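Local coordinates for designed helical repeat protein (Synthetic construct, PDB 5CWQ), which has no known natural function and was designed computationally to fold as a helical repeat protein, at residues A151-A165 / A180-V194. Sequence-based numbering, arbitrary orientation.
Sequences ALALIAIALAVLALA and AYEDARRVEEEARKV. With PO4 (phosphate ion), chain F.
Leu154 is a knob that fits into a hole formed by Val187, Glu190, Ala191 and Val194. Its CB leaves helix 147-171 toward helix 174-201. CG lies anti to the carbonyl carbon (chi1 -71°), which carries both methyls out to the facing helix. CD1 meets Val194 CG2 at 3.8 Å and also rests on Ala191 CA. CD2 turns to Glu190, whose OE1 lies 3.8 Å from it, and packs more loosely on Val187 CG2. Val187 fills the middle of the contact. Its CG2 is 3.7 Å from Ile157 CG2, and the two side chains pass each other in opposite directions. Val161 comes next, with CG1 set over the backbone of the facing helix, 3.4 Å from Ala180 O. Its other methyl, CG2, touches Asp183 CB at 3.6 Å. At the far end small residues bring the backbones together, with Ala165 CB 4.2 Å from Ala180 CB. No hydrogen bond joins the two segments. Asp183 OD1 forms a salt bridge with Arg135 of helix 117-144 and a weaker one with Arg186. The axes of segments 151-165 and 180-194 approach to 9.2 Å and run nearly antiparallel, at 159°. Such apolar packing between consecutive antiparallel helices is characteristic of a helical repeat protein.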
loop_
_atom_site.group_PDB
_atom_site.type_symbol
_atom_site.label_atom_id
_atom_site.label_comp_id
_atom_site.label_asym_id
_atom_site.label_seq_id
_atom_site.Cartn_x
_atom_site.Cartn_y
_atom_site.Cartn_z
ATOM N N ALA A 151 -1.364 6.186 12.854
ATOM C CA ALA A 151 -0.494 6.595 11.758
ATOM C C ALA A 151 -0.239 5.436 10.797
ATOM O O ALA A 151 -0.173 5.632 9.584
ATOM C CB ALA A 151 0.821 7.140 12.301
ATOM N N LEU A 152 -0.103 4.228 11.336
ATOM C CA LEU A 152 0.121 3.051 10.502
ATOM C C LEU A 152 -1.103 2.763 9.644
ATOM O O LEU A 152 -0.982 2.467 8.454
ATOM C CB LEU A 152 0.461 1.832 11.361
ATOM C CG LEU A 152 1.834 1.881 12.032
ATOM C CD1 LEU A 152 1.972 0.764 13.059
ATOM C CD2 LEU A 152 2.950 1.802 10.997
ATOM N N ALA A 153 -2.280 2.858 10.252
ATOM C CA ALA A 153 -3.527 2.666 9.528
ATOM C C ALA A 153 -3.668 3.692 8.406
ATOM O O ALA A 153 -4.164 3.372 7.332
ATOM C CB ALA A 153 -4.720 2.749 10.484
ATOM N N LEU A 154 -3.217 4.919 8.647
ATOM C CA LEU A 154 -3.328 5.973 7.638
ATOM C C LEU A 154 -2.426 5.687 6.438
ATOM O O LEU A 154 -2.762 6.029 5.303
ATOM C CB LEU A 154 -2.985 7.338 8.241
ATOM C CG LEU A 154 -4.003 7.913 9.230
ATOM C CD1 LEU A 154 -3.477 9.198 9.843
ATOM C CD2 LEU A 154 -5.356 8.157 8.572
ATOM N N ILE A 155 -1.281 5.063 6.694
ATOM C CA ILE A 155 -0.381 4.649 5.625
ATOM C C ILE A 155 -1.067 3.590 4.770
ATOM O O ILE A 155 -1.041 3.659 3.540
ATOM C CB ILE A 155 0.955 4.103 6.184
ATOM C CG1 ILE A 155 1.731 5.218 6.887
ATOM C CG2 ILE A 155 1.818 3.502 5.074
ATOM C CD1 ILE A 155 2.908 4.729 7.722
ATOM N N ALA A 156 -1.690 2.615 5.426
ATOM C CA ALA A 156 -2.403 1.561 4.718
ATOM C C ALA A 156 -3.521 2.161 3.870
ATOM O O ALA A 156 -3.741 1.748 2.732
ATOM C CB ALA A 156 -2.963 0.537 5.705
ATOM N N ILE A 157 -4.215 3.147 4.430
ATOM C CA ILE A 157 -5.279 3.844 3.717
ATOM C C ILE A 157 -4.734 4.565 2.489
ATOM O O ILE A 157 -5.290 4.444 1.399
ATOM C CB ILE A 157 -5.996 4.852 4.643
ATOM C CG1 ILE A 157 -6.841 4.096 5.670
ATOM C CG2 ILE A 157 -6.893 5.804 3.846
ATOM C CD1 ILE A 157 -7.360 4.952 6.807
ATOM N N ALA A 158 -3.649 5.312 2.668
ATOM C CA ALA A 158 -3.062 6.085 1.578
ATOM C C ALA A 158 -2.591 5.174 0.444
ATOM O O ALA A 158 -2.779 5.489 -0.733
ATOM C CB ALA A 158 -1.904 6.939 2.094
ATOM N N LEU A 159 -1.985 4.044 0.795
ATOM C CA LEU A 159 -1.552 3.077 -0.210
ATOM C C LEU A 159 -2.753 2.548 -0.990
ATOM O O LEU A 159 -2.695 2.391 -2.213
ATOM C CB LEU A 159 -0.798 1.917 0.440
ATOM C CG LEU A 159 0.597 2.236 0.978
ATOM C CD1 LEU A 159 1.091 1.094 1.849
ATOM C CD2 LEU A 159 1.573 2.508 -0.163
ATOM N N ALA A 160 -3.842 2.282 -0.277
ATOM C CA ALA A 160 -5.063 1.783 -0.899
ATOM C C ALA A 160 -5.641 2.813 -1.867
ATOM O O ALA A 160 -6.081 2.470 -2.963
ATOM C CB ALA A 160 -6.088 1.418 0.166
ATOM N N VAL A 161 -5.634 4.078 -1.458
ATOM C CA VAL A 161 -6.146 5.153 -2.299
ATOM C C VAL A 161 -5.229 5.345 -3.505
ATOM O O VAL A 161 -5.685 5.699 -4.591
ATOM C CB VAL A 161 -6.278 6.469 -1.507
ATOM C CG1 VAL A 161 -6.633 7.632 -2.425
ATOM C CG2 VAL A 161 -7.336 6.318 -0.428
ATOM N N LEU A 162 -3.936 5.103 -3.306
ATOM C CA LEU A 162 -2.974 5.137 -4.401
ATOM C C LEU A 162 -3.325 4.076 -5.434
ATOM O O LEU A 162 -3.264 4.318 -6.639
ATOM C CB LEU A 162 -1.553 4.907 -3.882
ATOM C CG LEU A 162 -0.546 6.044 -4.054
ATOM C CD1 LEU A 162 0.798 5.642 -3.468
ATOM C CD2 LEU A 162 -0.387 6.433 -5.514
ATOM N N ALA A 163 -3.689 2.893 -4.950
ATOM C CA ALA A 163 -4.045 1.787 -5.824
ATOM C C ALA A 163 -5.320 2.110 -6.598
ATOM O O ALA A 163 -5.427 1.808 -7.787
ATOM C CB ALA A 163 -4.215 0.505 -5.019
ATOM N N LEU A 164 -6.280 2.733 -5.924
ATOM C CA LEU A 164 -7.524 3.132 -6.573
ATOM C C LEU A 164 -7.252 4.170 -7.656
ATOM O O LEU A 164 -7.814 4.100 -8.750
ATOM C CB LEU A 164 -8.519 3.689 -5.553
ATOM C CG LEU A 164 -9.113 2.676 -4.570
ATOM C CD1 LEU A 164 -9.917 3.389 -3.494
ATOM C CD2 LEU A 164 -9.980 1.642 -5.288
ATOM N N ALA A 165 -6.393 5.132 -7.338
ATOM C CA ALA A 165 -5.994 6.158 -8.294
ATOM C C ALA A 165 -5.322 5.528 -9.510
ATOM O O ALA A 165 -5.555 5.941 -10.648
ATOM C CB ALA A 165 -5.063 7.158 -7.637
ATOM N N ALA A 180 -11.253 8.495 -5.659
ATOM C CA ALA A 180 -9.863 8.427 -5.227
ATOM C C ALA A 180 -9.363 9.809 -4.820
ATOM O O ALA A 180 -8.700 9.962 -3.794
ATOM C CB ALA A 180 -8.990 7.853 -6.334
ATOM N N TYR A 181 -9.691 10.809 -5.632
ATOM C CA TYR A 181 -9.298 12.186 -5.363
ATOM C C TYR A 181 -9.812 12.668 -4.010
ATOM O O TYR A 181 -9.061 13.245 -3.223
ATOM C CB TYR A 181 -9.810 13.109 -6.470
ATOM C CG TYR A 181 -9.592 14.579 -6.191
ATOM C CD1 TYR A 181 -8.364 15.178 -6.439
ATOM C CD2 TYR A 181 -10.616 15.368 -5.683
ATOM C CE1 TYR A 181 -8.161 16.523 -6.185
ATOM C CE2 TYR A 181 -10.423 16.711 -5.427
ATOM C CZ TYR A 181 -9.195 17.284 -5.680
ATOM O OH TYR A 181 -9.006 18.625 -5.424
ATOM N N GLU A 182 -11.094 12.434 -3.745
ATOM C CA GLU A 182 -11.697 12.862 -2.489
ATOM C C GLU A 182 -11.131 12.068 -1.313
ATOM O O GLU A 182 -10.885 12.628 -0.245
ATOM C CB GLU A 182 -13.219 12.717 -2.549
ATOM C CG GLU A 182 -13.885 13.616 -3.586
ATOM C CD GLU A 182 -13.686 15.099 -3.306
ATOM O OE1 GLU A 182 -13.346 15.453 -2.156
ATOM O OE2 GLU A 182 -13.870 15.911 -4.239
ATOM N N ASP A 183 -10.927 10.767 -1.513
ATOM C CA ASP A 183 -10.289 9.929 -0.501
ATOM C C ASP A 183 -8.906 10.466 -0.145
ATOM O O ASP A 183 -8.545 10.547 1.028
ATOM C CB ASP A 183 -10.155 8.480 -0.982
ATOM C CG ASP A 183 -11.486 7.769 -1.098
ATOM O OD1 ASP A 183 -12.470 8.207 -0.467
ATOM O OD2 ASP A 183 -11.540 6.752 -1.821
ATOM N N ALA A 184 -8.139 10.832 -1.168
ATOM C CA ALA A 184 -6.760 11.275 -0.984
ATOM C C ALA A 184 -6.691 12.588 -0.208
ATOM O O ALA A 184 -5.806 12.775 0.631
ATOM C CB ALA A 184 -6.068 11.423 -2.333
ATOM N N ARG A 185 -7.619 13.497 -0.491
ATOM C CA ARG A 185 -7.674 14.769 0.218
ATOM C C ARG A 185 -7.976 14.554 1.695
ATOM O O ARG A 185 -7.380 15.194 2.561
ATOM C CB ARG A 185 -8.730 15.693 -0.394
ATOM C CG ARG A 185 -8.333 16.301 -1.728
ATOM C CD ARG A 185 -8.706 17.776 -1.794
ATOM N NE ARG A 185 -7.894 18.586 -0.887
ATOM C CZ ARG A 185 -8.072 19.886 -0.672
ATOM N NH1 ARG A 185 -9.044 20.542 -1.294
ATOM N NH2 ARG A 185 -7.279 20.534 0.171
ATOM N N ARG A 186 -8.900 13.644 1.980
ATOM C CA ARG A 186 -9.305 13.382 3.353
ATOM C C ARG A 186 -8.153 12.784 4.155
ATOM O O ARG A 186 -7.833 13.261 5.244
ATOM C CB ARG A 186 -10.517 12.448 3.384
ATOM C CG ARG A 186 -11.280 12.475 4.702
ATOM C CD ARG A 186 -12.511 11.577 4.673
ATOM N NE ARG A 186 -13.389 11.869 3.538
ATOM C CZ ARG A 186 -13.399 11.199 2.387
ATOM N NH1 ARG A 186 -12.579 10.173 2.185
ATOM N NH2 ARG A 186 -14.240 11.557 1.426
ATOM N N VAL A 187 -7.520 11.750 3.612
ATOM C CA VAL A 187 -6.450 11.068 4.331
ATOM C C VAL A 187 -5.230 11.980 4.454
ATOM O O VAL A 187 -4.501 11.914 5.443
ATOM C CB VAL A 187 -6.058 9.738 3.647
ATOM C CG1 VAL A 187 -5.509 9.986 2.260
ATOM C CG2 VAL A 187 -5.047 8.968 4.498
ATOM N N GLU A 188 -5.017 12.839 3.462
ATOM C CA GLU A 188 -3.919 13.797 3.523
ATOM C C GLU A 188 -4.093 14.733 4.714
ATOM O O GLU A 188 -3.153 14.973 5.470
ATOM C CB GLU A 188 -3.830 14.608 2.230
ATOM C CG GLU A 188 -2.702 15.627 2.224
ATOM C CD GLU A 188 -2.668 16.450 0.954
ATOM O OE1 GLU A 188 -3.367 16.083 -0.014
ATOM O OE2 GLU A 188 -1.942 17.469 0.925
ATOM N N GLU A 189 -5.305 15.256 4.880
ATOM C CA GLU A 189 -5.595 16.181 5.969
ATOM C C GLU A 189 -5.466 15.477 7.319
ATOM O O GLU A 189 -4.918 16.040 8.267
ATOM C CB GLU A 189 -6.996 16.778 5.811
ATOM C CG GLU A 189 -7.325 17.859 6.831
ATOM C CD GLU A 189 -8.704 18.464 6.630
ATOM O OE1 GLU A 189 -9.380 18.100 5.644
ATOM O OE2 GLU A 189 -9.112 19.305 7.459
ATOM N N GLU A 190 -5.964 14.246 7.399
ATOM C CA GLU A 190 -5.855 13.460 8.623
ATOM C C GLU A 190 -4.394 13.223 8.988
ATOM O O GLU A 190 -4.001 13.370 10.143
ATOM C CB GLU A 190 -6.571 12.117 8.473
ATOM C CG GLU A 190 -8.081 12.217 8.382
ATOM C CD GLU A 190 -8.736 10.869 8.157
ATOM O OE1 GLU A 190 -8.672 10.015 9.069
ATOM O OE2 GLU A 190 -9.309 10.661 7.067
ATOM N N ALA A 191 -3.596 12.855 7.994
ATOM C CA ALA A 191 -2.186 12.560 8.210
ATOM C C ALA A 191 -1.430 13.805 8.663
ATOM O O ALA A 191 -0.560 13.732 9.530
ATOM C CB ALA A 191 -1.568 11.996 6.945
ATOM N N ARG A 192 -1.769 14.947 8.073
ATOM C CA ARG A 192 -1.118 16.205 8.416
ATOM C C ARG A 192 -1.393 16.584 9.870
ATOM O O ARG A 192 -0.492 17.024 10.585
ATOM C CB ARG A 192 -1.585 17.325 7.483
ATOM C CG ARG A 192 -0.829 18.633 7.673
ATOM C CD ARG A 192 -1.258 19.701 6.676
ATOM N NE ARG A 192 -2.599 20.221 6.949
ATOM C CZ ARG A 192 -3.698 19.917 6.260
ATOM N NH1 ARG A 192 -3.656 19.085 5.224
ATOM N NH2 ARG A 192 -4.856 20.458 6.610
ATOM N N LYS A 193 -2.636 16.407 10.306
ATOM C CA LYS A 193 -3.014 16.730 11.680
ATOM C C LYS A 193 -2.314 15.806 12.671
ATOM O O LYS A 193 -1.833 16.254 13.713
ATOM C CB LYS A 193 -4.531 16.639 11.864
ATOM C CG LYS A 193 -5.317 17.709 11.125
ATOM C CD LYS A 193 -6.757 17.773 11.619
ATOM C CE LYS A 193 -7.680 18.425 10.601
ATOM N NZ LYS A 193 -8.574 17.425 9.948
ATOM N N VAL A 194 -2.259 14.518 12.345
ATOM C CA VAL A 194 -1.550 13.552 13.174
ATOM C C VAL A 194 -0.073 13.933 13.259
ATOM O O VAL A 194 0.536 13.857 14.326
ATOM C CB VAL A 194 -1.700 12.113 12.622
ATOM C CG1 VAL A 194 -0.772 11.148 13.345
ATOM C CG2 VAL A 194 -3.144 11.645 12.756
HETATM P P PO4 F . -5.497 20.027 -6.346
HETATM O O1 PO4 F . -4.382 20.930 -5.876
HETATM O O2 PO4 F . -5.999 20.501 -7.688
HETATM O O3 PO4 F . -6.625 20.058 -5.343
HETATM O O4 PO4 F . -4.977 18.615 -6.474
#